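Local structure of 3-hydroxyisobutyryl-CoA hydrolase (Mycobacterium thermoresistibile, 4HDT) at residues 158-163 / 181-186; 165-170 / 228-233; 292-297 / 343-348; 296-301 / 336-341. The protein probably hydrolyses 3-hydroxy-2-methylpropanoyl-CoA to 3-hydroxy-2-methylpropanoate and coenzyme A, and belongs to the crotonase superfamily. All blocks are in the same frame, centred on the assembly; numbering follows the deposited sequence. Where two conformers were deposited one is given.

Contact 1 of 4, residues 158-163 / 181-186; sequences SRAPGK and IVMGFA
Ala-160 and Pro-161 form a small double bump that fits against the end of helix 177-183. The bump lies in the loop that joins helix 153-158 to helix 164-171 of the crotonase-like fold, away from the zinc sites. The surface it meets is made of Val-182, Met-183 and the carbonyl groups of both residues. Pro-161 reaches out with one edge of its ring. Its CG sits 3.2 Å from Val-182 O, a close carbon-to-oxygen approach. Pro-161 CD lies 3.3 Å from Val-182 O and 3.8 Å from Met-183 CA. The ring edge is thus settled against the backbone of the last helical turn, and Val-182 CG1 gives it a looser side wall. Ala-160 fills the next hollow. Its CB points toward the helix end and lies 3.6 Å from Met-183 O and 4.0 Å from Met-183 CB. The methionine side chain then leads away past this methyl. It was modelled in two conformers, so its outer contacts are less certain. Behind this surface the chain turns at Gly-184, which has a positive phi (84°) and closes a Schellman motif. Its N bonds back to Ile-181 O at 3.2 Å. Its carbonyl is held by Arg-130, and Phe-175 touches Met-183. No N-H or O-H donor bridges the two segments; Ala-160 CA makes a bent CA-H...O approach to Met-183 O, 3.5 Å with 135° at the hydrogen. The chemistry is therefore weak and mostly van der Waals, with C-H groups set against the carbonyls of a helix end, so shape probably matters more here than polar bonding.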
loop_
_atom_site.group_PDB
_atom_site.type_symbol
_atom_site.label_atom_id
_atom_site.label_comp_id
_atom_site.label_asym_id
_atom_site.label_seq_id
_atom_site.Cartn_x
_atom_site.Cartn_y
_atom_site.Cartn_z
ATOM N N SER A 158 4.767 -3.002 9.553
ATOM C CA SER A 158 5.186 -3.449 10.900
ATOM C C SER A 158 6.150 -4.632 10.836
ATOM O O SER A 158 6.826 -4.875 11.850
ATOM C CB SER A 158 3.999 -3.780 11.821
ATOM O OG SER A 158 3.228 -4.870 11.338
ATOM N N ARG A 159 6.228 -5.320 9.691
ATOM C CA ARG A 159 7.085 -6.512 9.483
ATOM C C ARG A 159 8.420 -6.197 8.789
ATOM O O ARG A 159 9.248 -7.087 8.618
ATOM C CB ARG A 159 6.291 -7.594 8.745
ATOM C CG ARG A 159 5.282 -8.327 9.668
ATOM C CD ARG A 159 4.289 -9.214 8.935
ATOM N NE ARG A 159 3.440 -9.959 9.885
ATOM C CZ ARG A 159 2.457 -9.398 10.596
ATOM N NH1 ARG A 159 2.181 -8.094 10.476
ATOM N NH2 ARG A 159 1.741 -10.155 11.428
ATOM N N ALA A 160 8.618 -4.941 8.396
ATOM C CA ALA A 160 9.855 -4.527 7.724
ATOM C C ALA A 160 10.993 -4.567 8.757
ATOM O O ALA A 160 10.734 -4.452 9.972
ATOM C CB ALA A 160 9.712 -3.134 7.165
ATOM N N PRO A 161 12.246 -4.711 8.281
ATOM C CA PRO A 161 13.362 -4.732 9.222
ATOM C C PRO A 161 13.490 -3.453 10.031
ATOM O O PRO A 161 13.271 -2.347 9.497
ATOM C CB PRO A 161 14.581 -4.939 8.310
ATOM C CG PRO A 161 14.078 -5.480 7.016
ATOM C CD PRO A 161 12.709 -4.859 6.886
ATOM N N GLY A 162 13.885 -3.589 11.301
ATOM C CA GLY A 162 14.220 -2.395 12.067
ATOM C C GLY A 162 13.038 -1.458 12.168
ATOM O O GLY A 162 11.911 -1.891 12.392
ATOM N N LYS A 163 13.301 -0.164 11.966
ATOM C CA LYS A 163 12.260 0.859 11.896
ATOM C C LYS A 163 12.051 1.337 10.464
ATOM O O LYS A 163 11.486 2.402 10.264
ATOM C CB LYS A 163 12.616 2.049 12.792
ATOM C CG LYS A 163 12.850 1.683 14.249
ATOM C CD LYS A 163 11.633 1.029 14.863
ATOM C CE LYS A 163 11.874 0.619 16.301
ATOM N NZ LYS A 163 10.779 -0.270 16.738
ATOM N N ILE A 181 12.099 -5.254 -1.698
ATOM C CA ILE A 181 12.477 -6.629 -1.338
ATOM C C ILE A 181 13.051 -6.633 0.088
ATOM O O ILE A 181 12.695 -7.490 0.919
ATOM C CB ILE A 181 13.450 -7.213 -2.367
ATOM C CG1 ILE A 181 12.719 -7.338 -3.725
ATOM C CG2 ILE A 181 14.008 -8.561 -1.911
ATOM C CD1 ILE A 181 13.659 -7.669 -4.877
ATOM N N VAL A 182 13.921 -5.674 0.406
ATOM C CA VAL A 182 14.466 -5.590 1.770
ATOM C C VAL A 182 13.338 -5.424 2.832
ATOM O O VAL A 182 13.386 -6.024 3.902
ATOM C CB VAL A 182 15.516 -4.430 1.839
ATOM C CG1 VAL A 182 15.741 -3.958 3.270
ATOM C CG2 VAL A 182 16.792 -4.856 1.137
ATOM N N MET A 183 12.301 -4.666 2.474
ATOM C CA MET A 183 11.259 -4.393 3.453
ATOM C C MET A 183 10.185 -5.476 3.523
ATOM O O MET A 183 9.326 -5.394 4.384
ATOM C CB MET A 183 10.655 -3.009 3.264
ATOM C CG MET A 183 11.496 -1.917 3.957
ATOM S SD MET A 183 10.487 -0.436 4.202
ATOM C CE MET A 183 10.308 -0.166 2.462
ATOM N N GLY A 184 10.268 -6.496 2.664
ATOM C CA GLY A 184 9.289 -7.576 2.714
ATOM C C GLY A 184 8.028 -7.283 1.956
ATOM O O GLY A 184 7.026 -7.959 2.135
ATOM N N PHE A 185 8.112 -6.297 1.055
ATOM C CA PHE A 185 6.952 -5.929 0.186
ATOM C C PHE A 185 6.988 -6.655 -1.162
ATOM O O PHE A 185 6.030 -6.627 -1.939
ATOM C CB PHE A 185 6.926 -4.416 -0.083
ATOM C CG PHE A 185 6.346 -3.569 1.030
ATOM C CD1 PHE A 185 6.886 -3.579 2.309
ATOM C CD2 PHE A 185 5.283 -2.706 0.799
ATOM C CE1 PHE A 185 6.396 -2.783 3.325
ATOM C CE2 PHE A 185 4.777 -1.896 1.828
ATOM C CZ PHE A 185 5.342 -1.914 3.098
ATOM N N ALA A 186 8.123 -7.290 -1.463
ATOM C CA ALA A 186 8.288 -8.028 -2.718
ATOM C C ALA A 186 9.353 -9.104 -2.537
ATOM O O ALA A 186 10.088 -9.075 -1.550
ATOM C CB ALA A 186 8.666 -7.074 -3.858
#

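Contact 2 of 4, residues 165-170 / 228-233; sequences GLHAAL and SWIDEC
The His-167 ring has the CD1 methyl of Ile-230 over one face, a CH-pi contact 4.0 Å from the ring centroid and 17° off the normal. Trp-229 turns the edge of its indole toward the face of the same imidazole. The pair is an offset edge-to-face one, with planes at 88° and the six-membered ring centred 5.7 Å from the imidazole. The closest atoms are His-167 CE1 and Trp-229 CH2, at 3.9 Å. Ile-230 CG1 also lies over a face of the indole, near its rim. Ile-230 thus fills the corner between the two perpendicular rings. Its other branch, CG2, rests on His-167 CB at 3.8 Å. This is helix-to-helix packing in the helical part of the crotonase-like fold, where helix 164-171 meets helix 227-233. Helices 239-249 and 252-261 also wall in the indole. Trp-229 CG stands between its own backbone N and carbonyl carbon (chi1 62°), which swings the indole back toward His-167. The polar ends look to other partners. His-167 ND1 is hydrogen-bonded to Tyr-234 OH, and Trp-229 NE1 to Gln-226 OE1. Each bond should restrict the rotation of its ring.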
loop_
_atom_site.group_PDB
_atom_site.type_symbol
_atom_site.label_atom_id
_atom_site.label_comp_id
_atom_site.label_asym_id
_atom_site.label_seq_id
_atom_site.Cartn_x
_atom_site.Cartn_y
_atom_site.Cartn_z
ATOM N N GLY A 165 9.979 0.413 8.310
ATOM C CA GLY A 165 8.534 0.595 8.086
ATOM C C GLY A 165 8.002 1.925 8.599
ATOM O O GLY A 165 7.157 2.596 7.934
ATOM N N LEU A 166 8.444 2.354 9.783
ATOM C CA LEU A 166 8.011 3.670 10.299
ATOM C C LEU A 166 8.510 4.791 9.430
ATOM O O LEU A 166 7.813 5.785 9.181
ATOM C CB LEU A 166 8.508 3.920 11.745
ATOM C CG LEU A 166 7.911 3.055 12.775
ATOM C CD1 LEU A 166 8.465 3.445 14.155
ATOM C CD2 LEU A 166 6.420 3.189 12.785
ATOM N N HIS A 167 9.761 4.683 8.992
ATOM C CA HIS A 167 10.294 5.670 8.076
ATOM C C HIS A 167 9.418 5.797 6.816
ATOM O O HIS A 167 9.056 6.904 6.431
ATOM C CB HIS A 167 11.756 5.337 7.763
ATOM C CG HIS A 167 12.348 6.163 6.679
ATOM N ND1 HIS A 167 12.776 7.462 6.874
ATOM C CD2 HIS A 167 12.555 5.894 5.367
ATOM C CE1 HIS A 167 13.251 7.941 5.748
ATOM N NE2 HIS A 167 13.106 7.023 4.809
ATOM N N ALA A 168 9.162 4.679 6.161
ATOM C CA ALA A 168 8.325 4.716 4.975
ATOM C C ALA A 168 6.938 5.315 5.280
ATOM O O ALA A 168 6.429 6.115 4.496
ATOM C CB ALA A 168 8.217 3.332 4.378
ATOM N N ALA A 169 6.376 4.949 6.434
ATOM C CA ALA A 169 4.984 5.351 6.777
ATOM C C ALA A 169 4.879 6.831 7.149
ATOM O O ALA A 169 3.891 7.501 6.808
ATOM C CB ALA A 169 4.494 4.506 7.924
ATOM N N LEU A 170 5.888 7.374 7.847
ATOM C CA LEU A 170 5.819 8.755 8.328
ATOM C C LEU A 170 6.280 9.734 7.283
ATOM O O LEU A 170 5.693 10.819 7.128
ATOM C CB LEU A 170 6.606 8.891 9.635
ATOM C CG LEU A 170 6.059 8.074 10.791
ATOM C CD1 LEU A 170 6.910 8.320 12.039
ATOM C CD2 LEU A 170 4.589 8.314 11.117
ATOM N N SER A 228 20.954 2.460 9.867
ATOM C CA SER A 228 21.593 2.858 11.101
ATOM C C SER A 228 20.886 4.069 11.712
ATOM O O SER A 228 20.493 4.038 12.884
ATOM C CB SER A 228 23.068 3.200 10.853
ATOM O OG SER A 228 23.207 4.140 9.777
ATOM N N TRP A 229 20.709 5.130 10.920
ATOM C CA TRP A 229 20.116 6.378 11.451
ATOM C C TRP A 229 18.589 6.295 11.543
ATOM O O TRP A 229 17.970 6.934 12.400
ATOM C CB TRP A 229 20.555 7.648 10.688
ATOM C CG TRP A 229 20.180 7.747 9.228
ATOM C CD1 TRP A 229 20.988 7.486 8.173
ATOM C CD2 TRP A 229 18.919 8.142 8.675
ATOM N NE1 TRP A 229 20.339 7.670 7.008
ATOM C CE2 TRP A 229 19.061 8.096 7.273
ATOM C CE3 TRP A 229 17.703 8.575 9.208
ATOM C CZ2 TRP A 229 18.026 8.432 6.413
ATOM C CZ3 TRP A 229 16.691 8.899 8.358
ATOM C CH2 TRP A 229 16.852 8.830 6.975
ATOM N N ILE A 230 17.981 5.500 10.674
ATOM C CA ILE A 230 16.552 5.208 10.808
ATOM C C ILE A 230 16.273 4.533 12.151
ATOM O O ILE A 230 15.448 4.997 12.912
ATOM C CB ILE A 230 16.039 4.384 9.604
ATOM C CG1 ILE A 230 16.025 5.252 8.351
ATOM C CG2 ILE A 230 14.623 3.883 9.873
ATOM C CD1 ILE A 230 15.860 4.500 7.032
ATOM N N ASP A 231 16.998 3.461 12.455
ATOM C CA ASP A 231 16.792 2.752 13.723
ATOM C C ASP A 231 17.141 3.642 14.928
ATOM O O ASP A 231 16.492 3.549 15.971
ATOM C CB ASP A 231 17.643 1.489 13.758
ATOM C CG ASP A 231 17.099 0.390 12.892
ATOM O OD1 ASP A 231 16.084 0.593 12.172
ATOM O OD2 ASP A 231 17.699 -0.717 12.941
ATOM N N GLU A 232 18.138 4.514 14.773
ATOM C CA GLU A 232 18.520 5.466 15.807
ATOM C C GLU A 232 17.402 6.437 16.129
ATOM O O GLU A 232 17.171 6.767 17.271
ATOM C CB GLU A 232 19.731 6.282 15.319
ATOM C CG GLU A 232 20.212 7.450 16.196
ATOM C CD GLU A 232 21.320 8.278 15.554
ATOM O OE1 GLU A 232 21.757 7.880 14.445
ATOM O OE2 GLU A 232 21.782 9.282 16.166
ATOM N N CYS A 233 16.771 6.948 15.090
ATOM C CA CYS A 233 15.923 8.111 15.231
ATOM C C CYS A 233 14.462 7.768 15.369
ATOM O O CYS A 233 13.706 8.560 15.954
ATOM C CB CYS A 233 16.132 9.080 14.051
ATOM S SG CYS A 233 17.794 9.802 14.029
#

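Contact 3 of 4, residues 292-297 / 343-348; sequences EYRVSC and DPELTF
Arg-294 and Glu-345 form a salt bridge with two hydrogen bonds. The arginine offers its side, one nitrogen to each carboxylate oxygen. NE of Arg-294 gives a bond of 3.0 Å to Glu-345 OE1, which it meets on the syn side. NH2 of Arg-294 gives one of 2.8 Å to Glu-345 OE2. Both oxygens lie close to the guanidinium plane. The carboxylate is twisted against it, with the two planes 46° apart, so NH2 comes to OE2 from above the carboxylate plane. Glu-345 starts out away from the helix, and the bend at its chi2 (-82°) brings the carboxylate back to the arginine. OE2 has a second, weak partner in Val-342 N.

The apolar contact is between Tyr-293 and Leu-346. The tyrosine CG is anti to its backbone N (chi1 -177°), which lays the ring along the passing chain. Its CD2 lies 3.9 Å from Leu-346 CB. Leu-289 of the same helix, 285-299, also touches Leu-346.

One water adds a polar link. It lies 3.0 Å from Tyr-293 OH and gives a hydrogen bond of 2.8 Å to Pro-344 O. That carbonyl also sits at the ring edge, 3.8 Å from Tyr-293 CE2.

The contact joins the C-terminal tail, which has a cis peptide bond before Pro-344, to helix 285-299 in the helical part of the crotonase-like fold. Its chemistry is mixed. The paired charges should largely offset each other at a partly exposed site, while Tyr-293 buries its ring carbons against Leu-346 and keeps its hydroxyl on a water shared with Pro-344 O.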
loop_
_atom_site.group_PDB
_atom_site.type_symbol
_atom_site.label_atom_id
_atom_site.label_comp_id
_atom_site.label_asym_id
_atom_site.label_seq_id
_atom_site.Cartn_x
_atom_site.Cartn_y
_atom_site.Cartn_z
ATOM N N GLU A 292 -7.415 -1.272 10.530
ATOM C CA GLU A 292 -7.287 -0.274 9.488
ATOM C C GLU A 292 -8.663 0.252 9.068
ATOM O O GLU A 292 -8.836 1.431 8.747
ATOM C CB GLU A 292 -6.570 -0.855 8.269
ATOM C CG GLU A 292 -5.060 -1.069 8.441
ATOM C CD GLU A 292 -4.382 -1.719 7.244
ATOM O OE1 GLU A 292 -5.039 -1.904 6.208
ATOM O OE2 GLU A 292 -3.174 -2.055 7.340
ATOM N N TYR A 293 -9.657 -0.607 9.065
ATOM C CA TYR A 293 -10.997 -0.181 8.648
ATOM C C TYR A 293 -11.577 0.821 9.660
ATOM O O TYR A 293 -12.172 1.817 9.261
ATOM C CB TYR A 293 -11.914 -1.402 8.518
ATOM C CG TYR A 293 -13.304 -1.102 8.035
ATOM C CD1 TYR A 293 -13.535 -0.764 6.687
ATOM C CD2 TYR A 293 -14.384 -1.171 8.900
ATOM C CE1 TYR A 293 -14.796 -0.485 6.226
ATOM C CE2 TYR A 293 -15.640 -0.882 8.451
ATOM C CZ TYR A 293 -15.864 -0.544 7.130
ATOM O OH TYR A 293 -17.178 -0.264 6.766
ATOM N N ARG A 294 -11.404 0.563 10.957
ATOM C CA ARG A 294 -11.824 1.539 11.990
ATOM C C ARG A 294 -11.136 2.887 11.748
ATOM O O ARG A 294 -11.772 3.938 11.785
ATOM C CB ARG A 294 -11.486 1.066 13.409
ATOM C CG ARG A 294 -12.267 -0.181 13.824
ATOM C CD ARG A 294 -11.790 -0.694 15.174
ATOM N NE ARG A 294 -12.730 -1.600 15.807
ATOM C CZ ARG A 294 -12.580 -2.106 17.045
ATOM N NH1 ARG A 294 -11.495 -1.817 17.770
ATOM N NH2 ARG A 294 -13.510 -2.908 17.556
ATOM N N VAL A 295 -9.836 2.843 11.469
ATOM C CA VAL A 295 -9.054 4.062 11.253
ATOM C C VAL A 295 -9.537 4.817 10.014
ATOM O O VAL A 295 -9.734 6.046 10.071
ATOM C CB VAL A 295 -7.553 3.743 11.190
ATOM C CG1 VAL A 295 -6.696 4.914 10.736
ATOM C CG2 VAL A 295 -7.057 3.231 12.563
ATOM N N SER A 296 -9.744 4.096 8.910
ATOM C CA SER A 296 -10.232 4.728 7.671
ATOM C C SER A 296 -11.613 5.354 7.874
ATOM O O SER A 296 -11.841 6.474 7.474
ATOM C CB SER A 296 -10.235 3.748 6.504
ATOM O OG SER A 296 -8.910 3.259 6.239
ATOM N N CYS A 297 -12.513 4.609 8.509
ATOM C CA CYS A 297 -13.845 5.111 8.828
ATOM C C CYS A 297 -13.778 6.384 9.657
ATOM O O CYS A 297 -14.524 7.346 9.390
ATOM C CB CYS A 297 -14.634 4.056 9.562
ATOM S SG CYS A 297 -15.272 2.727 8.501
ATOM N N ASP A 343 -19.745 -0.074 13.375
ATOM C CA ASP A 343 -20.835 -1.040 13.250
ATOM C C ASP A 343 -21.433 -0.890 11.862
ATOM O O ASP A 343 -22.121 0.099 11.598
ATOM C CB ASP A 343 -21.877 -0.797 14.332
ATOM C CG ASP A 343 -22.970 -1.866 14.351
ATOM O OD1 ASP A 343 -23.086 -2.665 13.399
ATOM O OD2 ASP A 343 -23.743 -1.911 15.321
ATOM N N PRO A 344 -21.227 -1.886 10.978
ATOM C CA PRO A 344 -20.598 -3.158 11.256
ATOM C C PRO A 344 -19.087 -3.033 11.214
ATOM O O PRO A 344 -18.551 -2.182 10.508
ATOM C CB PRO A 344 -21.078 -4.046 10.097
ATOM C CG PRO A 344 -21.212 -3.108 8.968
ATOM C CD PRO A 344 -21.810 -1.863 9.616
ATOM N N GLU A 345 -18.429 -3.888 11.974
ATOM C CA GLU A 345 -17.002 -4.077 11.836
ATOM C C GLU A 345 -16.724 -4.770 10.495
ATOM O O GLU A 345 -17.617 -5.379 9.878
ATOM C CB GLU A 345 -16.469 -4.933 12.973
ATOM C CG GLU A 345 -16.711 -4.386 14.369
ATOM C CD GLU A 345 -15.715 -3.338 14.841
ATOM O OE1 GLU A 345 -14.778 -2.972 14.129
ATOM O OE2 GLU A 345 -15.872 -2.856 15.976
ATOM N N LEU A 346 -15.473 -4.701 10.039
ATOM C CA LEU A 346 -15.074 -5.396 8.812
ATOM C C LEU A 346 -15.122 -6.904 9.146
ATOM O O LEU A 346 -14.608 -7.336 10.189
ATOM C CB LEU A 346 -13.659 -4.957 8.399
ATOM C CG LEU A 346 -13.049 -5.703 7.221
ATOM C CD1 LEU A 346 -13.812 -5.389 5.956
ATOM C CD2 LEU A 346 -11.593 -5.375 7.007
ATOM N N THR A 347 -15.797 -7.665 8.290
ATOM C CA THR A 347 -15.874 -9.128 8.418
ATOM C C THR A 347 -15.483 -9.796 7.094
ATOM O O THR A 347 -15.501 -9.172 6.029
ATOM C CB THR A 347 -17.291 -9.586 8.831
ATOM O OG1 THR A 347 -18.254 -9.088 7.887
ATOM C CG2 THR A 347 -17.589 -9.048 10.194
ATOM N N PHE A 348 -15.077 -11.071 7.186
ATOM C CA PHE A 348 -14.470 -11.780 6.046
ATOM C C PHE A 348 -15.186 -13.056 5.641
ATOM O O PHE A 348 -14.626 -13.911 4.965
ATOM C CB PHE A 348 -13.026 -12.104 6.375
ATOM C CG PHE A 348 -12.220 -10.885 6.641
ATOM C CD1 PHE A 348 -12.154 -10.370 7.927
ATOM C CD2 PHE A 348 -11.518 -10.269 5.636
ATOM C CE1 PHE A 348 -11.431 -9.229 8.196
ATOM C CE2 PHE A 348 -10.781 -9.144 5.899
ATOM C CZ PHE A 348 -10.734 -8.614 7.180
HETATM O O HOH W 1 -19.000 0.176 9.047
#

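Contact 4 of 4, residues 296-301 / 336-341; sequences SCASLK and EAYFAP
Ala-298 and Ser-299, in the last turn of helix 285-299, pack against Tyr-338 in an apolar contact with the turn that follows helix 332-336. It is a small patch, burying 149 Å² in all. Ala-298 makes the closest approach. Its CB points toward the turn and lies 3.6 Å from Tyr-338 CA and 3.8 Å from Tyr-338 O. The same methyl is 3.9 Å from Tyr-338 CD2, so it fills the angle between the tyrosine backbone and its ring. Further out along the ring, Tyr-338 CE2 reaches Ser-299 CA at 3.9 Å and Ser-299 CB at 4.1 Å. The tyrosine CG is anti to its own carbonyl carbon (chi1 -78°), and this sends the ring across the helix end. Ile-267 and Val-271 of helix 266-279 touch the ring as well. Ser-299 keeps its hydroxyl out of this contact. OG is turned back into the helix and gives a bond of 2.6 Å to Ser-296 O. That carbonyl also accepts from Leu-300 N, so two donors hold it. The hydroxyl of this buried serine is thus satisfied within its own turn, and the carbon side of the serine is left for Tyr-338. Small residues on the helix let the chain come close, with Ala-298 and Tyr-338 CA atoms 5.1 Å apart. The arrangement is a turn packed on a helix C-terminus, within the helical C-terminal part of the crotonase-like fold.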
loop_
_atom_site.group_PDB
_atom_site.type_symbol
_atom_site.label_atom_id
_atom_site.label_comp_id
_atom_site.label_asym_id
_atom_site.label_seq_id
_atom_site.Cartn_x
_atom_site.Cartn_y
_atom_site.Cartn_z
ATOM N N SER A 296 -9.744 4.096 8.910
ATOM C CA SER A 296 -10.232 4.728 7.671
ATOM C C SER A 296 -11.613 5.354 7.874
ATOM O O SER A 296 -11.841 6.474 7.474
ATOM C CB SER A 296 -10.235 3.748 6.504
ATOM O OG SER A 296 -8.910 3.259 6.239
ATOM N N CYS A 297 -12.513 4.609 8.509
ATOM C CA CYS A 297 -13.845 5.111 8.828
ATOM C C CYS A 297 -13.778 6.384 9.657
ATOM O O CYS A 297 -14.524 7.346 9.390
ATOM C CB CYS A 297 -14.634 4.056 9.562
ATOM S SG CYS A 297 -15.272 2.727 8.501
ATOM N N ALA A 298 -12.920 6.390 10.677
ATOM C CA ALA A 298 -12.741 7.586 11.509
ATOM C C ALA A 298 -12.215 8.772 10.676
ATOM O O ALA A 298 -12.707 9.919 10.843
ATOM C CB ALA A 298 -11.819 7.277 12.685
ATOM N N SER A 299 -11.274 8.495 9.779
ATOM C CA SER A 299 -10.690 9.541 8.946
ATOM C C SER A 299 -11.761 10.234 8.064
ATOM O O SER A 299 -11.624 11.416 7.728
ATOM C CB SER A 299 -9.569 9.000 8.081
ATOM O OG SER A 299 -10.130 8.400 6.942
ATOM N N LEU A 300 -12.821 9.524 7.702
ATOM C CA LEU A 300 -13.881 10.175 6.921
ATOM C C LEU A 300 -14.527 11.370 7.622
ATOM O O LEU A 300 -15.096 12.248 6.969
ATOM C CB LEU A 300 -14.985 9.185 6.540
ATOM C CG LEU A 300 -14.690 8.188 5.467
ATOM C CD1 LEU A 300 -15.911 7.251 5.389
ATOM C CD2 LEU A 300 -14.432 8.892 4.117
ATOM N N LYS A 301 -14.529 11.375 8.947
ATOM C CA LYS A 301 -15.096 12.454 9.752
ATOM C C LYS A 301 -14.088 13.584 10.008
ATOM O O LYS A 301 -14.423 14.608 10.587
ATOM C CB LYS A 301 -15.627 11.908 11.095
ATOM N N GLU A 336 -6.689 8.208 19.923
ATOM C CA GLU A 336 -7.522 7.077 20.320
ATOM C C GLU A 336 -8.853 7.046 19.593
ATOM O O GLU A 336 -9.382 5.961 19.315
ATOM C CB GLU A 336 -7.709 7.063 21.854
ATOM C CG GLU A 336 -8.661 6.025 22.399
ATOM C CD GLU A 336 -8.242 4.579 22.148
ATOM O OE1 GLU A 336 -7.050 4.295 21.919
ATOM O OE2 GLU A 336 -9.142 3.713 22.191
ATOM N N ALA A 337 -9.384 8.212 19.257
ATOM C CA ALA A 337 -10.677 8.294 18.527
ATOM C C ALA A 337 -10.666 7.545 17.190
ATOM O O ALA A 337 -11.698 7.071 16.746
ATOM C CB ALA A 337 -11.050 9.745 18.302
ATOM N N TYR A 338 -9.510 7.414 16.552
ATOM C CA TYR A 338 -9.436 6.727 15.266
ATOM C C TYR A 338 -9.566 5.219 15.377
ATOM O O TYR A 338 -9.822 4.545 14.390
ATOM C CB TYR A 338 -8.157 7.073 14.529
ATOM C CG TYR A 338 -8.161 8.422 13.843
ATOM C CD1 TYR A 338 -8.054 9.599 14.573
ATOM C CD2 TYR A 338 -8.169 8.496 12.466
ATOM C CE1 TYR A 338 -8.025 10.842 13.934
ATOM C CE2 TYR A 338 -8.104 9.718 11.807
ATOM C CZ TYR A 338 -8.035 10.886 12.540
ATOM O OH TYR A 338 -7.951 12.081 11.870
ATOM N N PHE A 339 -9.438 4.683 16.593
ATOM C CA PHE A 339 -9.456 3.251 16.831
ATOM C C PHE A 339 -10.769 2.798 17.441
ATOM O O PHE A 339 -10.891 1.638 17.807
ATOM C CB PHE A 339 -8.256 2.866 17.717
ATOM C CG PHE A 339 -6.944 3.129 17.061
ATOM C CD1 PHE A 339 -6.389 2.189 16.223
ATOM C CD2 PHE A 339 -6.262 4.333 17.249
ATOM C CE1 PHE A 339 -5.195 2.442 15.560
ATOM C CE2 PHE A 339 -5.065 4.582 16.611
ATOM C CZ PHE A 339 -4.532 3.649 15.764
ATOM N N ALA A 340 -11.765 3.684 17.460
ATOM C CA ALA A 340 -13.069 3.344 18.004
ATOM C C ALA A 340 -13.754 2.251 17.186
ATOM O O ALA A 340 -13.606 2.168 15.935
ATOM C CB ALA A 340 -13.945 4.571 18.087
ATOM N N PRO A 341 -14.502 1.380 17.889
ATOM C CA PRO A 341 -15.360 0.404 17.212
ATOM C C PRO A 341 -16.302 1.049 16.238
ATOM O O PRO A 341 -16.770 2.165 16.471
ATOM C CB PRO A 341 -16.219 -0.166 18.350
ATOM C CG PRO A 341 -15.401 -0.000 19.570
ATOM C CD PRO A 341 -14.499 1.196 19.349
#

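Contacts 1 and 2 meet at the start of helix 164-171, where Lys-163 N probably bonds to Asp-231 OD1. Contacts 3 and 4 share Ser-296 and Cys-297 and hold two successive parts of the C-terminal chain to helix 285-299. Arg-294 joins them, packing on Ala-340 and Pro-341 beside its salt bridge. The two pairs do not touch each other. Contact 2 is the buried one and is aromatic and aliphatic. Contacts 1, 3 and 4 are only partly buried. Charge and water appear across contact 3 alone, where the tail passes a helix near the surface. Contacts 1 and 4 both lie at helix ends: contact 1 sets C-H groups against carbonyls, contact 4 a methyl against a tyrosine.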